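Local coordinates for NADH kinase POS5, mitochondrial (Saccharomyces cerevisiae, PDB 3AFO), which phosphorylates NADH and, with about half the preference, NAD(+), using ATP, and is a key source of the cellular reductant NADPH, at residues E108-L118 with V131-V142; R172-R180 with K350-E361. All coordinates share one frame; numbering follows the deposited sequence.

Contact 1: residues E108-L118 with V131-V142; sequences EQDIVNRTDLL and VSMFGNTQVPPV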
loop_
_atom_site.group_PDB
_atom_site.type_symbol
_atom_site.label_atom_id
_atom_site.label_comp_id
_atom_site.label_asym_id
_atom_site.label_seq_id
_atom_site.Cartn_x
_atom_site.Cartn_y
_atom_site.Cartn_z
ATOM N N GLU A 108 -23.399 21.685 -30.238
ATOM C CA GLU A 108 -22.343 20.659 -30.208
ATOM C C GLU A 108 -22.286 19.815 -31.477
ATOM O O GLU A 108 -21.231 19.697 -32.096
ATOM C CB GLU A 108 -22.475 19.733 -28.976
ATOM C CG GLU A 108 -23.070 20.388 -27.724
ATOM C CD GLU A 108 -22.398 19.953 -26.419
ATOM O OE1 GLU A 108 -22.365 18.735 -26.120
ATOM O OE2 GLU A 108 -21.910 20.845 -25.682
ATOM N N GLN A 109 -23.428 19.247 -31.867
ATOM C CA GLN A 109 -23.519 18.378 -33.048
ATOM C C GLN A 109 -22.961 19.071 -34.283
ATOM O O GLN A 109 -22.239 18.461 -35.065
ATOM C CB GLN A 109 -24.968 17.937 -33.316
ATOM C CG GLN A 109 -25.850 17.808 -32.077
ATOM C CD GLN A 109 -26.463 19.139 -31.635
ATOM O OE1 GLN A 109 -26.153 19.654 -30.551
ATOM N NE2 GLN A 109 -27.332 19.700 -32.475
ATOM N N ASP A 110 -23.300 20.347 -34.448
ATOM C CA ASP A 110 -22.764 21.161 -35.538
ATOM C C ASP A 110 -21.243 21.319 -35.431
ATOM O O ASP A 110 -20.536 21.215 -36.429
ATOM C CB ASP A 110 -23.438 22.544 -35.558
ATOM C CG ASP A 110 -24.822 22.533 -36.212
ATOM O OD1 ASP A 110 -25.525 21.497 -36.181
ATOM O OD2 ASP A 110 -25.207 23.585 -36.767
ATOM N N ILE A 111 -20.746 21.570 -34.219
ATOM C CA ILE A 111 -19.308 21.754 -34.003
ATOM C C ILE A 111 -18.555 20.445 -34.234
ATOM O O ILE A 111 -17.551 20.406 -34.954
ATOM C CB ILE A 111 -19.007 22.308 -32.585
ATOM C CG1 ILE A 111 -19.535 23.741 -32.451
ATOM C CG2 ILE A 111 -17.506 22.224 -32.272
ATOM C CD1 ILE A 111 -19.276 24.387 -31.101
ATOM N N VAL A 112 -19.075 19.377 -33.635
ATOM C CA VAL A 112 -18.484 18.047 -33.697
ATOM C C VAL A 112 -18.203 17.572 -35.138
ATOM O O VAL A 112 -17.136 17.008 -35.418
ATOM C CB VAL A 112 -19.378 17.038 -32.914
ATOM C CG1 VAL A 112 -19.047 15.609 -33.255
ATOM C CG2 VAL A 112 -19.248 17.277 -31.409
ATOM N N ASN A 113 -19.154 17.829 -36.032
ATOM C CA ASN A 113 -19.088 17.423 -37.445
ATOM C C ASN A 113 -18.046 18.142 -38.283
ATOM O O ASN A 113 -17.660 17.662 -39.357
ATOM C CB ASN A 113 -20.448 17.643 -38.121
ATOM C CG ASN A 113 -21.535 16.771 -37.551
ATOM O OD1 ASN A 113 -22.710 17.153 -37.551
ATOM N ND2 ASN A 113 -21.159 15.585 -37.057
ATOM N N ARG A 114 -17.602 19.300 -37.806
ATOM C CA ARG A 114 -16.779 20.182 -38.623
ATOM C C ARG A 114 -15.366 20.426 -38.106
ATOM O O ARG A 114 -14.535 20.985 -38.807
ATOM C CB ARG A 114 -17.533 21.481 -38.897
ATOM C CG ARG A 114 -18.645 21.253 -39.915
ATOM C CD ARG A 114 -19.740 22.266 -39.807
ATOM N NE ARG A 114 -20.783 22.000 -40.794
ATOM C CZ ARG A 114 -21.939 21.402 -40.523
ATOM N NH1 ARG A 114 -22.221 20.996 -39.286
ATOM N NH2 ARG A 114 -22.815 21.207 -41.498
ATOM N N THR A 115 -15.085 19.966 -36.891
ATOM C CA THR A 115 -13.766 20.147 -36.284
ATOM C C THR A 115 -12.652 19.287 -36.902
ATOM O O THR A 115 -12.745 18.063 -36.916
ATOM C CB THR A 115 -13.851 19.899 -34.753
ATOM O OG1 THR A 115 -14.750 20.848 -34.161
ATOM C CG2 THR A 115 -12.485 20.038 -34.114
ATOM N N ASP A 116 -11.597 19.924 -37.402
ATOM C CA ASP A 116 -10.387 19.212 -37.834
ATOM C C ASP A 116 -9.433 18.986 -36.654
ATOM O O ASP A 116 -8.686 18.002 -36.615
ATOM C CB ASP A 116 -9.619 19.990 -38.915
ATOM C CG ASP A 116 -10.479 20.354 -40.141
ATOM O OD1 ASP A 116 -11.580 19.772 -40.323
ATOM O OD2 ASP A 116 -10.025 21.234 -40.917
ATOM N N LEU A 117 -9.442 19.931 -35.712
ATOM C CA LEU A 117 -8.480 19.952 -34.623
ATOM C C LEU A 117 -9.104 20.580 -33.388
ATOM O O LEU A 117 -9.722 21.646 -33.469
ATOM C CB LEU A 117 -7.227 20.736 -35.032
ATOM C CG LEU A 117 -6.091 20.919 -34.016
ATOM C CD1 LEU A 117 -5.238 19.673 -33.934
ATOM C CD2 LEU A 117 -5.225 22.124 -34.376
ATOM N N LEU A 118 -8.947 19.899 -32.255
ATOM C CA LEU A 118 -9.338 20.418 -30.957
ATOM C C LEU A 118 -8.115 21.039 -30.281
ATOM O O LEU A 118 -7.093 20.378 -30.129
ATOM C CB LEU A 118 -9.951 19.304 -30.078
ATOM C CG LEU A 118 -10.176 19.597 -28.577
ATOM C CD1 LEU A 118 -11.179 20.730 -28.354
ATOM C CD2 LEU A 118 -10.596 18.339 -27.793
ATOM N N VAL A 131 -12.756 16.624 -25.204
ATOM C CA VAL A 131 -12.842 15.304 -25.829
ATOM C C VAL A 131 -14.241 14.691 -25.632
ATOM O O VAL A 131 -14.795 14.061 -26.544
ATOM C CB VAL A 131 -11.723 14.381 -25.302
ATOM C CG1 VAL A 131 -11.938 12.930 -25.744
ATOM C CG2 VAL A 131 -10.375 14.891 -25.776
ATOM N N SER A 132 -14.813 14.928 -24.456
ATOM C CA SER A 132 -16.132 14.430 -24.080
ATOM C C SER A 132 -17.229 14.778 -25.085
ATOM O O SER A 132 -18.184 14.016 -25.263
ATOM C CB SER A 132 -16.513 14.995 -22.717
ATOM O OG SER A 132 -17.693 14.398 -22.263
ATOM N N MET A 133 -17.095 15.945 -25.712
ATOM C CA MET A 133 -17.995 16.372 -26.785
ATOM C C MET A 133 -18.061 15.379 -27.938
ATOM O O MET A 133 -19.116 15.206 -28.533
ATOM C CB MET A 133 -17.542 17.720 -27.340
ATOM C CG MET A 133 -18.386 18.899 -26.940
ATOM S SD MET A 133 -18.193 20.129 -28.249
ATOM C CE MET A 133 -19.444 21.320 -27.807
ATOM N N PHE A 134 -16.933 14.745 -28.248
ATOM C CA PHE A 134 -16.816 13.833 -29.393
ATOM C C PHE A 134 -17.069 12.363 -29.031
ATOM O O PHE A 134 -16.568 11.445 -29.709
ATOM C CB PHE A 134 -15.438 13.989 -30.043
ATOM C CG PHE A 134 -15.155 15.384 -30.532
ATOM C CD1 PHE A 134 -15.498 15.761 -31.827
ATOM C CD2 PHE A 134 -14.562 16.326 -29.694
ATOM C CE1 PHE A 134 -15.246 17.061 -32.286
ATOM C CE2 PHE A 134 -14.302 17.632 -30.145
ATOM C CZ PHE A 134 -14.649 17.995 -31.450
ATOM N N GLY A 135 -17.863 12.160 -27.976
ATOM C CA GLY A 135 -18.160 10.839 -27.420
ATOM C C GLY A 135 -18.566 9.768 -28.411
ATOM O O GLY A 135 -17.869 8.760 -28.559
ATOM N N ASN A 136 -19.680 9.970 -29.109
ATOM C CA ASN A 136 -20.164 8.914 -30.009
ATOM C C ASN A 136 -19.551 8.954 -31.409
ATOM O O ASN A 136 -19.849 8.098 -32.242
ATOM C CB ASN A 136 -21.698 8.887 -30.072
ATOM C CG ASN A 136 -22.278 10.123 -30.731
ATOM O OD1 ASN A 136 -21.718 11.215 -30.623
ATOM N ND2 ASN A 136 -23.405 9.959 -31.422
ATOM N N THR A 137 -18.681 9.924 -31.667
ATOM C CA THR A 137 -18.002 9.976 -32.954
ATOM C C THR A 137 -16.472 9.868 -32.872
ATOM O O THR A 137 -15.889 9.538 -31.829
ATOM C CB THR A 137 -18.418 11.225 -33.763
ATOM O OG1 THR A 137 -17.985 11.074 -35.118
ATOM C CG2 THR A 137 -17.805 12.485 -33.171
ATOM N N GLN A 138 -15.840 10.122 -34.002
ATOM C CA GLN A 138 -14.413 10.162 -34.123
ATOM C C GLN A 138 -13.887 11.434 -33.449
ATOM O O GLN A 138 -14.433 12.514 -33.660
ATOM C CB GLN A 138 -14.106 10.189 -35.606
ATOM C CG GLN A 138 -12.667 10.183 -35.983
ATOM C CD GLN A 138 -12.516 9.847 -37.438
ATOM O OE1 GLN A 138 -12.848 8.743 -37.859
ATOM N NE2 GLN A 138 -12.040 10.804 -38.227
ATOM N N VAL A 139 -12.834 11.297 -32.642
ATOM C CA VAL A 139 -12.197 12.441 -31.990
ATOM C C VAL A 139 -11.103 13.028 -32.888
ATOM O O VAL A 139 -10.201 12.318 -33.328
ATOM C CB VAL A 139 -11.612 12.065 -30.590
ATOM C CG1 VAL A 139 -11.224 13.320 -29.808
ATOM C CG2 VAL A 139 -12.614 11.239 -29.787
ATOM N N PRO A 140 -11.179 14.339 -33.179
ATOM C CA PRO A 140 -10.095 14.974 -33.922
ATOM C C PRO A 140 -8.829 14.994 -33.057
ATOM O O PRO A 140 -8.930 14.858 -31.837
ATOM C CB PRO A 140 -10.613 16.400 -34.140
ATOM C CG PRO A 140 -11.610 16.618 -33.051
ATOM C CD PRO A 140 -12.245 15.289 -32.820
ATOM N N PRO A 141 -7.649 15.177 -33.678
ATOM C CA PRO A 141 -6.399 15.340 -32.936
ATOM C C PRO A 141 -6.524 16.449 -31.896
ATOM O O PRO A 141 -7.264 17.421 -32.113
ATOM C CB PRO A 141 -5.403 15.749 -34.020
ATOM C CG PRO A 141 -5.992 15.247 -35.293
ATOM C CD PRO A 141 -7.451 15.276 -35.136
ATOM N N VAL A 142 -5.818 16.296 -30.777
ATOM C CA VAL A 142 -5.941 17.219 -29.640
ATOM C C VAL A 142 -4.623 17.935 -29.364
ATOM O O VAL A 142 -3.594 17.299 -29.114
ATOM C CB VAL A 142 -6.409 16.482 -28.353
ATOM C CG1 VAL A 142 -6.599 17.472 -27.191
ATOM C CG2 VAL A 142 -7.702 15.712 -28.609
HETATM O O HOH W 1 -21.452 16.495 -28.143
#

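Contact 2: residues R172-R180 with K350-E361; sequences RAKCLHRTR and KRSGIYCVAKTE. With MPD ((4S)-2-methyl-2,4-pentanediol), chain E.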
loop_
_atom_site.group_PDB
_atom_site.type_symbol
_atom_site.label_atom_id
_atom_site.label_comp_id
_atom_site.label_asym_id
_atom_site.label_seq_id
_atom_site.Cartn_x
_atom_site.Cartn_y
_atom_site.Cartn_z
ATOM N N ARG A 172 4.037 18.101 -39.530
ATOM C CA ARG A 172 5.299 17.642 -38.914
ATOM C C ARG A 172 5.183 17.209 -37.434
ATOM O O ARG A 172 6.186 16.875 -36.798
ATOM C CB ARG A 172 6.396 18.700 -39.051
ATOM C CG ARG A 172 6.740 19.071 -40.506
ATOM C CD ARG A 172 7.996 19.921 -40.555
ATOM N NE ARG A 172 7.787 21.240 -39.958
ATOM C CZ ARG A 172 7.421 22.320 -40.646
ATOM N NH1 ARG A 172 7.225 22.241 -41.959
ATOM N NH2 ARG A 172 7.247 23.481 -40.024
ATOM N N ALA A 173 3.973 17.233 -36.892
ATOM C CA ALA A 173 3.764 16.859 -35.496
ATOM C C ALA A 173 3.529 15.361 -35.356
ATOM O O ALA A 173 3.155 14.677 -36.322
ATOM C CB ALA A 173 2.592 17.629 -34.907
ATOM N N LYS A 174 3.738 14.864 -34.137
ATOM C CA LYS A 174 3.448 13.473 -33.798
ATOM C C LYS A 174 2.489 13.410 -32.616
ATOM O O LYS A 174 2.464 14.320 -31.779
ATOM C CB LYS A 174 4.735 12.717 -33.491
ATOM C CG LYS A 174 5.529 12.359 -34.739
ATOM C CD LYS A 174 6.804 11.633 -34.386
ATOM C CE LYS A 174 7.652 11.387 -35.610
ATOM N NZ LYS A 174 8.907 10.705 -35.193
ATOM N N CYS A 175 1.702 12.337 -32.564
ATOM C CA CYS A 175 0.656 12.169 -31.562
ATOM C C CYS A 175 0.807 10.846 -30.817
ATOM O O CYS A 175 1.231 9.841 -31.399
ATOM C CB CYS A 175 -0.716 12.174 -32.229
ATOM S SG CYS A 175 -1.241 13.771 -32.886
ATOM N N LEU A 176 0.446 10.875 -29.537
ATOM C CA LEU A 176 0.251 9.686 -28.734
ATOM C C LEU A 176 -1.214 9.275 -28.808
ATOM O O LEU A 176 -2.129 10.102 -28.619
ATOM C CB LEU A 176 0.630 9.969 -27.271
ATOM C CG LEU A 176 0.256 8.925 -26.210
ATOM C CD1 LEU A 176 1.302 7.798 -26.164
ATOM C CD2 LEU A 176 0.108 9.605 -24.858
ATOM N N HIS A 177 -1.429 7.993 -29.080
ATOM C CA HIS A 177 -2.764 7.422 -29.065
ATOM C C HIS A 177 -3.186 7.048 -27.646
ATOM O O HIS A 177 -2.443 6.378 -26.922
ATOM C CB HIS A 177 -2.841 6.204 -29.988
ATOM C CG HIS A 177 -4.185 5.564 -30.004
ATOM N ND1 HIS A 177 -5.241 6.084 -30.719
ATOM C CD2 HIS A 177 -4.660 4.468 -29.369
ATOM C CE1 HIS A 177 -6.305 5.322 -30.540
ATOM N NE2 HIS A 177 -5.983 4.340 -29.718
ATOM N N ARG A 178 -4.360 7.519 -27.241
ATOM C CA ARG A 178 -4.933 7.171 -25.947
ATOM C C ARG A 178 -6.272 6.520 -26.208
ATOM O O ARG A 178 -7.086 7.056 -26.961
ATOM C CB ARG A 178 -5.121 8.407 -25.064
ATOM C CG ARG A 178 -3.853 9.204 -24.745
ATOM C CD ARG A 178 -4.215 10.404 -23.850
ATOM N NE ARG A 178 -3.087 11.279 -23.504
ATOM C CZ ARG A 178 -2.154 10.997 -22.590
ATOM N NH1 ARG A 178 -2.162 9.833 -21.939
ATOM N NH2 ARG A 178 -1.183 11.873 -22.350
ATOM N N THR A 179 -6.501 5.370 -25.585
ATOM C CA THR A 179 -7.733 4.610 -25.777
ATOM C C THR A 179 -8.874 5.183 -24.937
ATOM O O THR A 179 -8.634 5.934 -23.992
ATOM C CB THR A 179 -7.515 3.122 -25.438
ATOM O OG1 THR A 179 -8.741 2.401 -25.614
ATOM C CG2 THR A 179 -7.047 2.982 -24.012
ATOM N N ARG A 180 -10.108 4.837 -25.300
ATOM C CA ARG A 180 -11.305 5.291 -24.599
ATOM C C ARG A 180 -12.088 4.099 -24.060
ATOM O O ARG A 180 -12.136 3.039 -24.701
ATOM C CB ARG A 180 -12.229 6.050 -25.554
ATOM C CG ARG A 180 -11.801 7.463 -25.904
ATOM C CD ARG A 180 -12.948 8.226 -26.581
ATOM N NE ARG A 180 -13.252 7.694 -27.910
ATOM C CZ ARG A 180 -14.219 8.148 -28.709
ATOM N NH1 ARG A 180 -14.990 9.164 -28.327
ATOM N NH2 ARG A 180 -14.412 7.588 -29.902
ATOM N N LYS A 350 -14.626 4.719 -38.986
ATOM C CA LYS A 350 -14.512 5.567 -37.804
ATOM C C LYS A 350 -13.236 5.244 -37.025
ATOM O O LYS A 350 -13.072 4.131 -36.513
ATOM C CB LYS A 350 -15.755 5.417 -36.911
ATOM C CG LYS A 350 -16.068 6.637 -36.051
ATOM C CD LYS A 350 -15.708 6.428 -34.578
ATOM C CE LYS A 350 -16.858 5.762 -33.816
ATOM N NZ LYS A 350 -16.680 5.831 -32.337
ATOM N N ARG A 351 -12.327 6.214 -36.960
ATOM C CA ARG A 351 -11.087 6.062 -36.209
ATOM C C ARG A 351 -11.388 6.087 -34.703
ATOM O O ARG A 351 -12.156 6.938 -34.226
ATOM C CB ARG A 351 -10.101 7.166 -36.602
ATOM C CG ARG A 351 -8.730 7.077 -35.942
ATOM C CD ARG A 351 -7.865 8.284 -36.288
ATOM N NE ARG A 351 -8.381 9.531 -35.716
ATOM C CZ ARG A 351 -8.896 10.537 -36.425
ATOM N NH1 ARG A 351 -9.336 11.624 -35.804
ATOM N NH2 ARG A 351 -8.970 10.472 -37.752
ATOM N N SER A 352 -10.808 5.134 -33.973
ATOM C CA SER A 352 -11.038 4.998 -32.530
ATOM C C SER A 352 -9.970 5.711 -31.693
ATOM O O SER A 352 -8.899 6.045 -32.193
ATOM C CB SER A 352 -11.097 3.516 -32.136
ATOM O OG SER A 352 -9.877 2.867 -32.433
ATOM N N GLY A 353 -10.276 5.933 -30.419
ATOM C CA GLY A 353 -9.316 6.505 -29.481
ATOM C C GLY A 353 -9.123 8.004 -29.635
ATOM O O GLY A 353 -9.878 8.675 -30.353
ATOM N N ILE A 354 -8.103 8.514 -28.951
ATOM C CA ILE A 354 -7.819 9.937 -28.888
ATOM C C ILE A 354 -6.353 10.137 -29.216
ATOM O O ILE A 354 -5.494 9.512 -28.599
ATOM C CB ILE A 354 -8.077 10.487 -27.467
ATOM C CG1 ILE A 354 -9.534 10.265 -27.062
ATOM C CG2 ILE A 354 -7.706 11.963 -27.370
ATOM C CD1 ILE A 354 -9.733 10.140 -25.566
ATOM N N TYR A 355 -6.063 11.018 -30.170
ATOM C CA TYR A 355 -4.686 11.317 -30.530
ATOM C C TYR A 355 -4.277 12.682 -30.008
ATOM O O TYR A 355 -4.830 13.713 -30.418
ATOM C CB TYR A 355 -4.473 11.228 -32.038
ATOM C CG TYR A 355 -4.626 9.835 -32.606
ATOM C CD1 TYR A 355 -3.505 9.057 -32.904
ATOM C CD2 TYR A 355 -5.889 9.295 -32.846
ATOM C CE1 TYR A 355 -3.643 7.781 -33.433
ATOM C CE2 TYR A 355 -6.033 8.021 -33.367
ATOM C CZ TYR A 355 -4.907 7.270 -33.660
ATOM O OH TYR A 355 -5.052 6.003 -34.177
ATOM N N CYS A 356 -3.303 12.679 -29.103
ATOM C CA CYS A 356 -2.837 13.897 -28.471
ATOM C C CYS A 356 -1.464 14.232 -29.015
ATOM O O CYS A 356 -0.544 13.421 -28.921
ATOM C CB CYS A 356 -2.779 13.726 -26.946
ATOM S SG CYS A 356 -4.355 13.290 -26.210
ATOM N N VAL A 357 -1.347 15.415 -29.615
ATOM C CA VAL A 357 -0.056 15.956 -30.035
ATOM C C VAL A 357 0.924 15.885 -28.865
ATOM O O VAL A 357 0.622 16.362 -27.768
ATOM C CB VAL A 357 -0.191 17.421 -30.512
ATOM C CG1 VAL A 357 1.159 17.984 -30.974
ATOM C CG2 VAL A 357 -1.209 17.512 -31.638
ATOM N N ALA A 358 2.081 15.282 -29.129
ATOM C CA ALA A 358 3.152 15.111 -28.151
ATOM C C ALA A 358 4.297 16.096 -28.384
ATOM O O ALA A 358 4.529 16.544 -29.515
ATOM C CB ALA A 358 3.675 13.684 -28.213
ATOM N N LYS A 359 5.033 16.400 -27.316
ATOM C CA LYS A 359 6.160 17.335 -27.380
ATOM C C LYS A 359 7.489 16.665 -27.754
ATOM O O LYS A 359 8.215 17.153 -28.621
ATOM C CB LYS A 359 6.304 18.081 -26.056
ATOM C CG LYS A 359 7.357 19.189 -26.086
ATOM C CD LYS A 359 7.302 20.022 -24.830
ATOM C CE LYS A 359 8.434 21.033 -24.820
ATOM N NZ LYS A 359 8.558 21.667 -23.490
ATOM N N THR A 360 7.804 15.562 -27.080
ATOM C CA THR A 360 9.022 14.791 -27.325
ATOM C C THR A 360 8.608 13.334 -27.445
ATOM O O THR A 360 7.432 13.010 -27.278
ATOM C CB THR A 360 10.045 14.915 -26.143
ATOM O OG1 THR A 360 9.487 14.334 -24.948
ATOM C CG2 THR A 360 10.407 16.368 -25.871
ATOM N N GLU A 361 9.593 12.484 -27.721
ATOM C CA GLU A 361 9.421 11.041 -27.761
ATOM C C GLU A 361 9.548 10.428 -26.361
ATOM O O GLU A 361 9.550 9.204 -26.213
ATOM C CB GLU A 361 10.471 10.439 -28.698
ATOM C CG GLU A 361 10.636 11.190 -30.019
ATOM C CD GLU A 361 9.763 10.630 -31.132
ATOM O OE1 GLU A 361 9.199 9.531 -30.951
ATOM O OE2 GLU A 361 9.643 11.283 -32.192
HETATM C C1 MPD E . 7.897 15.624 -33.419
HETATM C C2 MPD E . 7.835 16.001 -31.939
HETATM O O2 MPD E . 7.043 15.008 -31.227
HETATM C CM MPD E . 9.256 15.959 -31.391
HETATM C C3 MPD E . 7.210 17.387 -31.722
HETATM C C4 MPD E . 5.923 17.637 -32.523
HETATM O O4 MPD E . 4.915 16.706 -32.167
HETATM C C5 MPD E . 5.413 19.069 -32.348
HETATM O O HOH W 2 -8.409 3.059 -29.940
#

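Contact 1: residues E108-L118 with V131-V142
The beta-alpha-beta unit of strand 117-122, helix 124-132 and strand 142-146 brings L118 beside V142 as parallel neighbours, with helix 108-114 leading into the first strand. Across the pair the amide N of L118 donates to P141 O at 3.0 Å; the C=O...N angle of 172° puts the donor almost in line with the carbonyl. L143 is a further backbone partner of L118. A second, softer contact joins the same strands, V142 CA lying 3.4 Å from L118 O. The side chains of L118 and V142 run side by side, and L118 CD2 also meets CG2 of V131 of the crossover helix.

F134, in the type I turn from S132 to G135, fits between the helix and the strand. V112 CG2 lies over one face of its ring and P140 CD over the other, 3.4 Å from the ring plane, so the ring is held between them, whereas T115 CB comes at the edge, 3.9 Å from F134 CZ. With CG1 anti to its backbone N (chi1 164°), V112 directs that methyl to T137 CG2, a tight 3.4 Å away. M133 stretches past the first turn of the helix, its CE 3.3 Å from E108 OE2, and water 1 donates to both E108 OE1 and M133 O. T115 OG1 bonds back to I111 O from above the carbonyl plane, on the face opposite R114 N.

Strand 43-48 flanks the unit, Y45 touching I111, T115, L118 and M133, while D116 OD2 accepts from the backbone N atoms of Q42 and N43. I354 of strand 354-357 packs against V131 and V142.

Contact 2: residues R172-R180 with K350-E361
K350 begins the second segment with its NZ 3.8 Å from R180 NH2, two like charges; E322, salt-bridged to R180 NH2, probably offsets their repulsion. At S352, OG and H177 NE2 share water 2, and S352 O lies 3.2 Å from H177 CE1 at the edge of the imidazole. G353 has a positive phi of 77°, and its CA packs 3.4 Å from H177 CE1.

I354 opens the antiparallel ladder: it exchanges two backbone hydrogen bonds with R178, and its CD1 meets R180 CG at 3.4 Å, the two side chains crossing at about a right angle. Y355 takes H177 ND1 over one face, 3.2 Å above the ring plane and offset toward the rim; the planes stand at 59°, an oblique pairing. C356 is hydrogen-bonded in both directions to L176, and its SG approaches the guanidinium edge of R178 (NE 3.6 Å), while L176 CD2 lies over the centre of one guanidinium face; R178 NH1 bonds T238 OG1, and NH2 a second methylpentanediol. V357 brings CG2 to C175 SG. A358 N then donates almost straight to K174 O (2.8 Å), and A358 O accepts from O4 of a 2-methyl-2,4-pentanediol, probably from the crystallisation liquor, which also receives K174 N. In one of its two conformers, E361 forms a salt bridge through OE2, 3.1 Å from K174 NZ.

Strand 33-36 pairs with strand 174-186 through L35 and Q33, V142 bonds to the backbones of Y355 and V357, and helix 363-370 follows, D363 receiving K359 N and T360 OG1.

The centres of contact 1 and contact 2 lie 14 Å apart, and the two touch directly. R351 NH1 is 2.7 Å from V139 O and R351 N is 2.7 Å from Q138 OE1, both probable hydrogen bonds. R180 reinforces the junction, its guanidinium bonding to F134 O and T137 O, so the loop after helix 124-132 is held from both segments of contact 2. V142, paired with L118 on one side, is backbone-bonded to Y355 and V357 of strand 354-357, which joins the two contacts. Neither contact touches a bound NADH: the side chain of V131 is about 11 Å from one and that of R178 about 7 Å.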